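Local coordinates for chitin oligosaccharide binding protein NagB2 (Paenibacillus sp. FPU-7, PDB 7EHU) that binds short chitin oligosaccharides such as N,N'-diacetylchitobiose and the trisaccharide, probably as the extracellular solute-binding component of a bacterial sugar-uptake system, at residues L96-T102 / E132-D136; F128-F133 / W314-Y318; I185-A189 / Q268-L272. All coordinates share one frame; numbering follows the deposited sequence.

Contact 1 (L96-T102 / E132-D136). With NAG (2-acetamido-2-deoxy-beta-D-glucopyranose), chain B; NAG (2-acetamido-2-deoxy-beta-D-glucopyranose), chain C.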
loop_
_atom_site.group_PDB
_atom_site.type_symbol
_atom_site.label_atom_id
_atom_site.label_comp_id
_atom_site.label_asym_id
_atom_site.label_seq_id
_atom_site.Cartn_x
_atom_site.Cartn_y
_atom_site.Cartn_z
ATOM N N LEU A 96 2.644 -11.159 1.090
ATOM C CA LEU A 96 3.763 -10.772 1.930
ATOM C C LEU A 96 4.171 -9.343 1.605
ATOM O O LEU A 96 4.165 -8.934 0.438
ATOM C CB LEU A 96 4.954 -11.684 1.615
ATOM C CG LEU A 96 6.285 -11.380 2.291
ATOM C CD1 LEU A 96 6.219 -11.607 3.792
ATOM C CD2 LEU A 96 7.401 -12.250 1.683
ATOM N N PHE A 97 4.583 -8.583 2.626
ATOM C CA PHE A 97 5.146 -7.255 2.433
ATOM C C PHE A 97 6.667 -7.284 2.521
ATOM O O PHE A 97 7.240 -7.945 3.392
ATOM C CB PHE A 97 4.591 -6.256 3.455
ATOM C CG PHE A 97 3.227 -5.768 3.061
ATOM C CD1 PHE A 97 2.094 -6.520 3.359
ATOM C CD2 PHE A 97 3.060 -4.599 2.311
ATOM C CE1 PHE A 97 0.839 -6.123 2.937
ATOM C CE2 PHE A 97 1.814 -4.194 1.882
ATOM C CZ PHE A 97 0.696 -4.951 2.188
ATOM N N GLY A 98 7.300 -6.482 1.667
ATOM C CA GLY A 98 8.724 -6.263 1.711
ATOM C C GLY A 98 9.117 -5.454 2.932
ATOM O O GLY A 98 8.289 -4.973 3.714
ATOM N N GLY A 99 10.422 -5.280 3.083
ATOM C CA GLY A 99 10.946 -4.532 4.202
ATOM C C GLY A 99 10.887 -5.326 5.483
ATOM O O GLY A 99 11.176 -6.528 5.482
ATOM N N ALA A 100 10.454 -4.662 6.561
ATOM C CA ALA A 100 10.485 -5.244 7.903
ATOM C C ALA A 100 9.889 -6.644 7.952
ATOM O O ALA A 100 10.490 -7.541 8.535
ATOM C CB ALA A 100 9.778 -4.323 8.910
ATOM N N ASP A 101 8.685 -6.845 7.396
ATOM C CA ASP A 101 8.045 -8.158 7.509
ATOM C C ASP A 101 8.922 -9.237 6.878
ATOM O O ASP A 101 9.155 -10.300 7.468
ATOM C CB ASP A 101 6.677 -8.163 6.821
ATOM C CG ASP A 101 5.621 -7.364 7.542
ATOM O OD1 ASP A 101 5.832 -6.824 8.656
ATOM O OD2 ASP A 101 4.544 -7.214 6.927
ATOM N N THR A 102 9.373 -9.006 5.641
ATOM C CA THR A 102 10.234 -9.973 4.948
ATOM C C THR A 102 11.533 -10.188 5.707
ATOM O O THR A 102 12.003 -11.317 5.834
ATOM C CB THR A 102 10.513 -9.487 3.510
ATOM O OG1 THR A 102 9.335 -9.615 2.716
ATOM C CG2 THR A 102 11.582 -10.303 2.837
ATOM N N GLU A 132 12.983 -4.459 -1.769
ATOM C CA GLU A 132 12.273 -4.629 -0.502
ATOM C C GLU A 132 12.226 -6.093 -0.080
ATOM O O GLU A 132 12.102 -6.404 1.108
ATOM C CB GLU A 132 10.851 -4.064 -0.570
ATOM C CG GLU A 132 10.736 -2.551 -0.725
ATOM C CD GLU A 132 9.444 -1.985 -0.190
ATOM O OE1 GLU A 132 8.659 -2.730 0.409
ATOM O OE2 GLU A 132 9.182 -0.773 -0.379
ATOM N N PHE A 133 12.298 -7.003 -1.037
ATOM C CA PHE A 133 12.199 -8.427 -0.765
ATOM C C PHE A 133 13.560 -9.097 -0.677
ATOM O O PHE A 133 13.628 -10.321 -0.565
ATOM C CB PHE A 133 11.332 -9.079 -1.832
ATOM C CG PHE A 133 9.889 -8.714 -1.725
ATOM C CD1 PHE A 133 9.063 -9.396 -0.846
ATOM C CD2 PHE A 133 9.365 -7.667 -2.443
ATOM C CE1 PHE A 133 7.723 -9.072 -0.734
ATOM C CE2 PHE A 133 8.003 -7.335 -2.323
ATOM C CZ PHE A 133 7.199 -8.053 -1.474
ATOM N N THR A 134 14.644 -8.324 -0.708
ATOM C CA THR A 134 15.996 -8.867 -0.727
ATOM C C THR A 134 16.646 -8.679 0.633
ATOM O O THR A 134 16.584 -7.591 1.209
ATOM C CB THR A 134 16.806 -8.200 -1.838
ATOM O OG1 THR A 134 16.090 -8.391 -3.066
ATOM C CG2 THR A 134 18.203 -8.783 -1.949
ATOM N N VAL A 135 17.242 -9.746 1.156
ATOM C CA VAL A 135 17.920 -9.731 2.447
ATOM C C VAL A 135 19.251 -10.442 2.231
ATOM O O VAL A 135 19.278 -11.608 1.823
ATOM C CB VAL A 135 17.082 -10.424 3.544
ATOM C CG1 VAL A 135 17.742 -10.330 4.926
ATOM C CG2 VAL A 135 15.661 -9.852 3.619
ATOM N N ASP A 136 20.352 -9.722 2.428
ATOM C CA ASP A 136 21.696 -10.278 2.233
ATOM C C ASP A 136 21.834 -10.951 0.868
ATOM O O ASP A 136 22.421 -12.031 0.732
ATOM C CB ASP A 136 22.095 -11.224 3.369
ATOM C CG ASP A 136 22.150 -10.526 4.714
ATOM O OD1 ASP A 136 22.591 -9.357 4.756
ATOM O OD2 ASP A 136 21.765 -11.143 5.734
HETATM C C1 NAG B . -1.097 -1.514 1.804
HETATM C C2 NAG B . -0.795 -1.748 3.264
HETATM C C3 NAG B . 0.004 -0.582 3.844
HETATM C C4 NAG B . 1.249 -0.324 3.002
HETATM C C5 NAG B . 0.869 -0.138 1.537
HETATM C C6 NAG B . 2.064 0.018 0.620
HETATM C C7 NAG B . -2.278 -3.152 4.616
HETATM C C8 NAG B . -3.558 -3.214 5.405
HETATM N N2 NAG B . -2.001 -1.981 4.040
HETATM O O3 NAG B . 0.349 -0.904 5.185
HETATM O O4 NAG B . 1.933 0.854 3.419
HETATM O O5 NAG B . 0.116 -1.279 1.093
HETATM O O6 NAG B . 2.918 -1.115 0.666
HETATM O O7 NAG B . -1.522 -4.119 4.517
HETATM C C1 NAG C . -3.393 -4.185 -2.147
HETATM C C2 NAG C . -1.948 -3.744 -2.297
HETATM C C3 NAG C . -1.303 -3.514 -0.934
HETATM C C4 NAG C . -2.178 -2.652 -0.034
HETATM C C5 NAG C . -3.580 -3.244 -0.004
HETATM C C6 NAG C . -4.574 -2.450 0.806
HETATM C C7 NAG C . -0.851 -4.661 -4.325
HETATM C C8 NAG C . -0.103 -5.830 -4.879
HETATM N N2 NAG C . -1.192 -4.749 -3.031
HETATM O O3 NAG C . -0.036 -2.914 -1.159
HETATM O O4 NAG C . -1.667 -2.687 1.295
HETATM O O5 NAG C . -4.086 -3.289 -1.343
HETATM O O6 NAG C . -5.830 -3.117 0.863
HETATM O O7 NAG C . -1.114 -3.678 -5.012
HETATM O O HOH W 1 6.768 -2.978 2.376
#

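Contact 2 (F128-F133 / W314-Y318). With NAG (2-acetamido-2-deoxy-beta-D-glucopyranose), chain C; NAG (2-acetamido-2-deoxy-beta-D-glucopyranose), chain B.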
loop_
_atom_site.group_PDB
_atom_site.type_symbol
_atom_site.label_atom_id
_atom_site.label_comp_id
_atom_site.label_asym_id
_atom_site.label_seq_id
_atom_site.Cartn_x
_atom_site.Cartn_y
_atom_site.Cartn_z
ATOM N N PHE A 128 10.906 -4.495 -11.868
ATOM C CA PHE A 128 11.462 -3.155 -11.710
ATOM C C PHE A 128 12.394 -3.090 -10.501
ATOM O O PHE A 128 13.490 -2.525 -10.579
ATOM C CB PHE A 128 10.345 -2.117 -11.574
ATOM C CG PHE A 128 9.588 -1.855 -12.841
ATOM C CD1 PHE A 128 10.142 -1.123 -13.872
ATOM C CD2 PHE A 128 8.317 -2.359 -13.009
ATOM C CE1 PHE A 128 9.418 -0.892 -15.036
ATOM C CE2 PHE A 128 7.610 -2.127 -14.168
ATOM C CZ PHE A 128 8.160 -1.405 -15.173
ATOM N N GLU A 129 11.948 -3.593 -9.352
ATOM C CA GLU A 129 12.714 -3.477 -8.115
ATOM C C GLU A 129 12.372 -4.609 -7.164
ATOM O O GLU A 129 11.226 -4.699 -6.711
ATOM C CB GLU A 129 12.417 -2.158 -7.409
ATOM C CG GLU A 129 12.917 -0.915 -8.094
ATOM C CD GLU A 129 12.675 0.368 -7.301
ATOM O OE1 GLU A 129 12.248 0.314 -6.116
ATOM O OE2 GLU A 129 13.013 1.447 -7.842
ATOM N N LEU A 130 13.365 -5.420 -6.809
ATOM C CA LEU A 130 13.195 -6.454 -5.800
ATOM C C LEU A 130 13.807 -6.065 -4.453
ATOM O O LEU A 130 13.792 -6.879 -3.518
ATOM C CB LEU A 130 13.784 -7.776 -6.282
ATOM C CG LEU A 130 13.113 -8.410 -7.498
ATOM C CD1 LEU A 130 13.848 -9.675 -7.930
ATOM C CD2 LEU A 130 11.667 -8.701 -7.218
ATOM N N ARG A 131 14.303 -4.833 -4.314
ATOM C CA ARG A 131 15.066 -4.473 -3.133
ATOM C C ARG A 131 14.293 -4.765 -1.832
ATOM O O ARG A 131 14.885 -5.240 -0.861
ATOM C CB ARG A 131 15.414 -2.982 -3.200
ATOM C CG ARG A 131 16.337 -2.623 -2.095
ATOM C CD ARG A 131 16.819 -1.251 -2.011
ATOM N NE ARG A 131 17.740 -1.119 -0.895
ATOM C CZ ARG A 131 17.398 -1.229 0.385
ATOM N NH1 ARG A 131 16.339 -1.947 0.711
ATOM N NH2 ARG A 131 18.276 -0.952 1.330
ATOM N N GLU A 132 12.983 -4.459 -1.769
ATOM C CA GLU A 132 12.273 -4.629 -0.502
ATOM C C GLU A 132 12.226 -6.093 -0.080
ATOM O O GLU A 132 12.102 -6.404 1.108
ATOM C CB GLU A 132 10.851 -4.064 -0.570
ATOM C CG GLU A 132 10.736 -2.551 -0.725
ATOM C CD GLU A 132 9.444 -1.985 -0.190
ATOM O OE1 GLU A 132 8.659 -2.730 0.409
ATOM O OE2 GLU A 132 9.182 -0.773 -0.379
ATOM N N PHE A 133 12.298 -7.003 -1.037
ATOM C CA PHE A 133 12.199 -8.427 -0.765
ATOM C C PHE A 133 13.560 -9.097 -0.677
ATOM O O PHE A 133 13.628 -10.321 -0.565
ATOM C CB PHE A 133 11.332 -9.079 -1.832
ATOM C CG PHE A 133 9.889 -8.714 -1.725
ATOM C CD1 PHE A 133 9.063 -9.396 -0.846
ATOM C CD2 PHE A 133 9.365 -7.667 -2.443
ATOM C CE1 PHE A 133 7.723 -9.072 -0.734
ATOM C CE2 PHE A 133 8.003 -7.335 -2.323
ATOM C CZ PHE A 133 7.199 -8.053 -1.474
ATOM N N TRP A 314 7.684 -1.038 -4.789
ATOM C CA TRP A 314 7.187 -2.379 -5.101
ATOM C C TRP A 314 7.280 -3.163 -3.797
ATOM O O TRP A 314 8.345 -3.636 -3.417
ATOM C CB TRP A 314 7.967 -3.017 -6.236
ATOM C CG TRP A 314 7.637 -2.384 -7.567
ATOM C CD1 TRP A 314 6.685 -2.803 -8.461
ATOM C CD2 TRP A 314 8.233 -1.218 -8.140
ATOM N NE1 TRP A 314 6.657 -1.974 -9.540
ATOM C CE2 TRP A 314 7.604 -1.002 -9.385
ATOM C CE3 TRP A 314 9.244 -0.343 -7.738
ATOM C CZ2 TRP A 314 7.939 0.059 -10.226
ATOM C CZ3 TRP A 314 9.587 0.710 -8.588
ATOM C CH2 TRP A 314 8.931 0.899 -9.810
ATOM N N SER A 315 6.177 -3.227 -3.085
ATOM C CA SER A 315 6.168 -3.637 -1.693
ATOM C C SER A 315 5.366 -4.890 -1.391
ATOM O O SER A 315 5.518 -5.431 -0.299
ATOM C CB SER A 315 5.537 -2.521 -0.852
ATOM O OG SER A 315 4.214 -2.286 -1.330
ATOM N N ASN A 316 4.450 -5.315 -2.257
ATOM C CA ASN A 316 3.491 -6.346 -1.886
ATOM C C ASN A 316 3.368 -7.377 -2.989
ATOM O O ASN A 316 3.242 -7.034 -4.171
ATOM C CB ASN A 316 2.130 -5.712 -1.577
ATOM C CG ASN A 316 1.118 -6.708 -1.017
ATOM O OD1 ASN A 316 0.025 -6.879 -1.565
ATOM N ND2 ASN A 316 1.486 -7.392 0.070
ATOM N N GLY A 317 3.426 -8.638 -2.605
ATOM C CA GLY A 317 3.282 -9.725 -3.549
ATOM C C GLY A 317 3.282 -11.043 -2.827
ATOM O O GLY A 317 2.848 -11.085 -1.681
ATOM N N TYR A 318 3.755 -12.112 -3.457
ATOM C CA TYR A 318 3.753 -13.437 -2.839
ATOM C C TYR A 318 5.155 -13.806 -2.356
ATOM O O TYR A 318 6.164 -13.582 -3.040
ATOM C CB TYR A 318 3.217 -14.488 -3.823
ATOM C CG TYR A 318 1.736 -14.309 -4.019
ATOM C CD1 TYR A 318 0.849 -14.589 -2.989
ATOM C CD2 TYR A 318 1.205 -13.799 -5.206
ATOM C CE1 TYR A 318 -0.516 -14.377 -3.139
ATOM C CE2 TYR A 318 -0.149 -13.594 -5.364
ATOM C CZ TYR A 318 -0.999 -13.878 -4.333
ATOM O OH TYR A 318 -2.349 -13.642 -4.424
HETATM C C1 NAG C . -3.393 -4.185 -2.147
HETATM C C2 NAG C . -1.948 -3.744 -2.297
HETATM C C3 NAG C . -1.303 -3.514 -0.934
HETATM C C4 NAG C . -2.178 -2.652 -0.034
HETATM C C5 NAG C . -3.580 -3.244 -0.004
HETATM C C6 NAG C . -4.574 -2.450 0.806
HETATM C C7 NAG C . -0.851 -4.661 -4.325
HETATM C C8 NAG C . -0.103 -5.830 -4.879
HETATM N N2 NAG C . -1.192 -4.749 -3.031
HETATM O O3 NAG C . -0.036 -2.914 -1.159
HETATM O O4 NAG C . -1.667 -2.687 1.295
HETATM O O5 NAG C . -4.086 -3.289 -1.343
HETATM O O6 NAG C . -5.830 -3.117 0.863
HETATM O O7 NAG C . -1.114 -3.678 -5.012
HETATM C C1 NAG B . -1.097 -1.514 1.804
HETATM C C2 NAG B . -0.795 -1.748 3.264
HETATM C C3 NAG B . 0.004 -0.582 3.844
HETATM C C4 NAG B . 1.249 -0.324 3.002
HETATM C C5 NAG B . 0.869 -0.138 1.537
HETATM C C6 NAG B . 2.064 0.018 0.620
HETATM C C7 NAG B . -2.278 -3.152 4.616
HETATM C C8 NAG B . -3.558 -3.214 5.405
HETATM N N2 NAG B . -2.001 -1.981 4.040
HETATM O O3 NAG B . 0.349 -0.904 5.185
HETATM O O4 NAG B . 1.933 0.854 3.419
HETATM O O5 NAG B . 0.116 -1.279 1.093
HETATM O O6 NAG B . 2.918 -1.115 0.666
HETATM O O7 NAG B . -1.522 -4.119 4.517
HETATM O O HOH W 2 10.629 -0.972 -4.292
HETATM O O HOH W 3 11.036 -3.850 -3.994
#

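Contact 3 (I185-A189 / Q268-L272)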
loop_
_atom_site.group_PDB
_atom_site.type_symbol
_atom_site.label_atom_id
_atom_site.label_comp_id
_atom_site.label_asym_id
_atom_site.label_seq_id
_atom_site.Cartn_x
_atom_site.Cartn_y
_atom_site.Cartn_z
ATOM N N ILE A 185 -18.629 21.189 1.208
ATOM C CA ILE A 185 -18.163 19.964 0.565
ATOM C C ILE A 185 -17.150 19.345 1.519
ATOM O O ILE A 185 -16.148 19.987 1.860
ATOM C CB ILE A 185 -17.521 20.244 -0.809
ATOM C CG1 ILE A 185 -18.535 20.862 -1.785
ATOM C CG2 ILE A 185 -16.929 18.970 -1.398
ATOM C CD1 ILE A 185 -17.889 21.565 -2.973
ATOM N N THR A 186 -17.395 18.110 1.950
ATOM C CA THR A 186 -16.426 17.395 2.784
ATOM C C THR A 186 -15.100 17.318 2.028
ATOM O O THR A 186 -15.055 16.724 0.945
ATOM C CB THR A 186 -16.925 15.984 3.086
ATOM O OG1 THR A 186 -18.219 16.049 3.686
ATOM C CG2 THR A 186 -15.970 15.239 4.024
ATOM N N PRO A 187 -14.022 17.923 2.516
ATOM C CA PRO A 187 -12.835 18.013 1.653
ATOM C C PRO A 187 -12.114 16.699 1.411
ATOM O O PRO A 187 -11.816 16.382 0.253
ATOM C CB PRO A 187 -11.962 19.071 2.345
ATOM C CG PRO A 187 -12.976 19.923 3.099
ATOM C CD PRO A 187 -13.922 18.873 3.642
ATOM N N ILE A 188 -11.838 15.926 2.463
ATOM C CA ILE A 188 -10.986 14.739 2.381
ATOM C C ILE A 188 -11.739 13.538 2.942
ATOM O O ILE A 188 -12.076 13.511 4.133
ATOM C CB ILE A 188 -9.667 14.918 3.156
ATOM C CG1 ILE A 188 -8.891 16.151 2.694
ATOM C CG2 ILE A 188 -8.804 13.667 3.027
ATOM C CD1 ILE A 188 -7.750 16.554 3.602
ATOM N N ALA A 189 -12.006 12.553 2.086
ATOM C CA ALA A 189 -12.527 11.269 2.536
ATOM C C ALA A 189 -11.427 10.457 3.198
ATOM O O ALA A 189 -10.273 10.481 2.769
ATOM C CB ALA A 189 -13.060 10.489 1.341
ATOM N N GLN A 268 -19.138 12.214 -2.420
ATOM C CA GLN A 268 -19.494 12.795 -1.135
ATOM C C GLN A 268 -18.325 13.478 -0.436
ATOM O O GLN A 268 -18.513 14.014 0.664
ATOM C CB GLN A 268 -20.140 11.722 -0.233
ATOM C CG GLN A 268 -21.339 11.019 -0.896
ATOM C CD GLN A 268 -22.344 11.979 -1.467
ATOM O OE1 GLN A 268 -22.665 11.951 -2.674
ATOM N NE2 GLN A 268 -22.840 12.848 -0.623
ATOM N N ALA A 269 -17.131 13.468 -1.031
ATOM C CA ALA A 269 -15.982 14.205 -0.528
ATOM C C ALA A 269 -15.097 14.538 -1.716
ATOM O O ALA A 269 -15.108 13.831 -2.719
ATOM C CB ALA A 269 -15.168 13.400 0.479
ATOM N N ALA A 270 -14.309 15.603 -1.599
ATOM C CA ALA A 270 -13.618 16.144 -2.768
ATOM C C ALA A 270 -12.314 15.437 -3.132
ATOM O O ALA A 270 -11.883 15.539 -4.282
ATOM C CB ALA A 270 -13.329 17.630 -2.554
ATOM N N MET A 271 -11.666 14.751 -2.199
ATOM C CA MET A 271 -10.417 14.065 -2.503
ATOM C C MET A 271 -10.231 12.895 -1.558
ATOM O O MET A 271 -10.933 12.754 -0.557
ATOM C CB MET A 271 -9.216 15.016 -2.453
ATOM C CG MET A 271 -8.894 15.516 -1.058
ATOM S SD MET A 271 -7.770 16.940 -1.020
ATOM C CE MET A 271 -8.967 18.258 -1.116
ATOM N N LEU A 272 -9.247 12.067 -1.889
ATOM C CA LEU A 272 -8.978 10.823 -1.173
ATOM C C LEU A 272 -7.494 10.535 -1.301
ATOM O O LEU A 272 -6.994 10.440 -2.424
ATOM C CB LEU A 272 -9.774 9.681 -1.810
ATOM C CG LEU A 272 -9.544 8.286 -1.233
ATOM C CD1 LEU A 272 -10.358 8.111 0.051
ATOM C CD2 LEU A 272 -9.922 7.223 -2.209
HETATM O O HOH W 4 -19.610 16.618 0.598
HETATM O O HOH W 5 -20.440 14.437 3.470
#

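Contact 1 (L96-T102 / E132-D136)
Gly99 N donates to Glu132 O over 2.8 Å, and at 176° the N-H...O line is almost straight. In this extracellular solute-binding protein fold, the bond ties the turn that links strand 93-97 to helix 100-107 to the 3-10 turn ahead of strand 134-135. Gly99 is the N-cap residue of the helix, and its phi of 75° suits a residue without a side chain. Gly98 is limited by space instead: a CB there would clash with Glu132 CB. Its CA lies over the centre of the Phe133 ring in a CH-pi contact, 3.9 Å from the centroid and 13° off the ring normal. Leu96 O comes to the edge of the same ring in its plane, while Leu96 CD2 packs against Phe133 CE1 at 4.0 Å, the two side chains lying alongside and pointing opposite ways. The Thr102 side chain runs at about a right angle to that of Phe133, with OG1 3.6 Å from Phe133 CD1. Thr102 OG1 donates to Phe97 O at 2.8 Å from above the carbonyl plane, which fixes the rotation of the side chain and leaves CG2 beside Val135 CG2. Phe97 turns away from this packing into the glycan pocket, where Arg77 makes a cation-pi contact with its ring. Phe97 CZ approaches the acetamido O7 of the chain B sugar to 3.3 Å, and O4 of the chain C sugar meets the ring at its edge. One water bridges the segments, donating to Gly98 O and, at 2.7 Å, to Glu132 OE1.

Contact 2 (F128-F133 / W314-Y318)
Phe128, Glu129 and Trp314 each hold CG anti to the carbonyl carbon, with chi1 near -70°, and this brings the first two side chains onto the indole. Phe128 CB sits over one face in a CH-pi contact, 3.7 Å from the centroid of the Trp314 six-membered ring. The Phe128 ring itself is slid aside: the planes are 23° apart, yet the rings barely overlap. The Glu129 side chain crosses that of Trp314 at about a right angle, its carboxylate tilted against the ring plane and CD 3.4 Å from Trp314 CZ3. With an alanine in place of Trp314, Phe128 CB and the Glu129 chain would probably lose the ring they pack against, and Pro356 O its indole N-H. Two waters link the segments. One joins Glu129 OE1 to Trp314 N; the other donates to Glu129 O and, at 2.8 Å, to Trp314 O, and accepts from Glu132 N. Glu132 OE1 lies 3.4 Å from Ser315 CB. Further along, Phe133 CZ reaches Ser315 O at 3.3 Å, while Asn316 N stands at the edge of the phenyl ring near its plane. Ser315 and Asn316 also hold the ligand. Ser315 OG shares a 2.7 Å hydrogen bond with O6 of the chain B sugar, and Asn316 OD1 accepts from N2 of the chain C sugar at 2.9 Å (166°). Strand 309-320, which carries these residues, pairs antiparallel with strands 93-97 and 138-154; Trp314 touches Pro143 of the latter, and Asn316 ND2 bonds to Asn95 OD1 of the former.

Contact 3 (I185-A189 / Q268-L272)
Ala270 N bonds to Thr186 O at 2.9 Å and Ala189 N to Met271 O at the same length; in both the donor lies nearly along the C=O axis. The second is the straighter, with an N-H...O angle of 159°. With a weak bond from Met271 N to Pro187 O, bent to 123°, it frames the parallel bridge of Ile188 with Met271 by which strands 188-189 and 271-275 become neighbours. At the Thr186-Gln268 end, one water accepts from Thr186 N and donates to Gln268 O, and a second bonds to Thr186 OG1 and weakly to the same carbonyl. The alpha hydrogens help too: Ala269 CA lies 3.1 Å from Thr186 O in a CA-H...O contact. Side chains then fill the two faces of the pairing. Met271 CG stands between its own N and carbonyl carbon (chi1 68°), a position that brings it to 3.3 Å from Pro187 O and to 3.8 Å from Ile188 CG1. On the face of Ala189 and Leu272, Ala189 CB meets Leu272 CD1 at 3.8 Å. Ala269 CB flanks this pair, 3.7 Å from Ala189 CB. Ile185 CG2 touches Ala270 CB at the margin. Helix 170-182 packs on Pro187, Ala270 and Met271 through Leu177, Leu180 and Phe173, helix 257-265 meets Ala189 and Leu272 through Phe264, and strand 138-154 runs antiparallel to strand 271-275.

Overall arrangement
Contacts 1 and 2 form one continuous region: their centres are 7 Å apart, they share Glu132 and Phe133, and they reach the same two sugars. Strands 93-97 and 309-320 join them through probable hydrogen bonds from Leu96 N to Gly317 O (2.8 Å) and from Gly98 N to Ser315 O (2.9 Å). Contact 3 lies across the chain's centre, its centre 34 Å from that of contact 1 and 31 Å from that of contact 2, with nearest atoms about 17 Å away in each case. The side chain of Leu272 is nonetheless about 9 Å from a bound N-acetylglucosamine. This placement is consistent with a glycan held between the two lobes usual in this family.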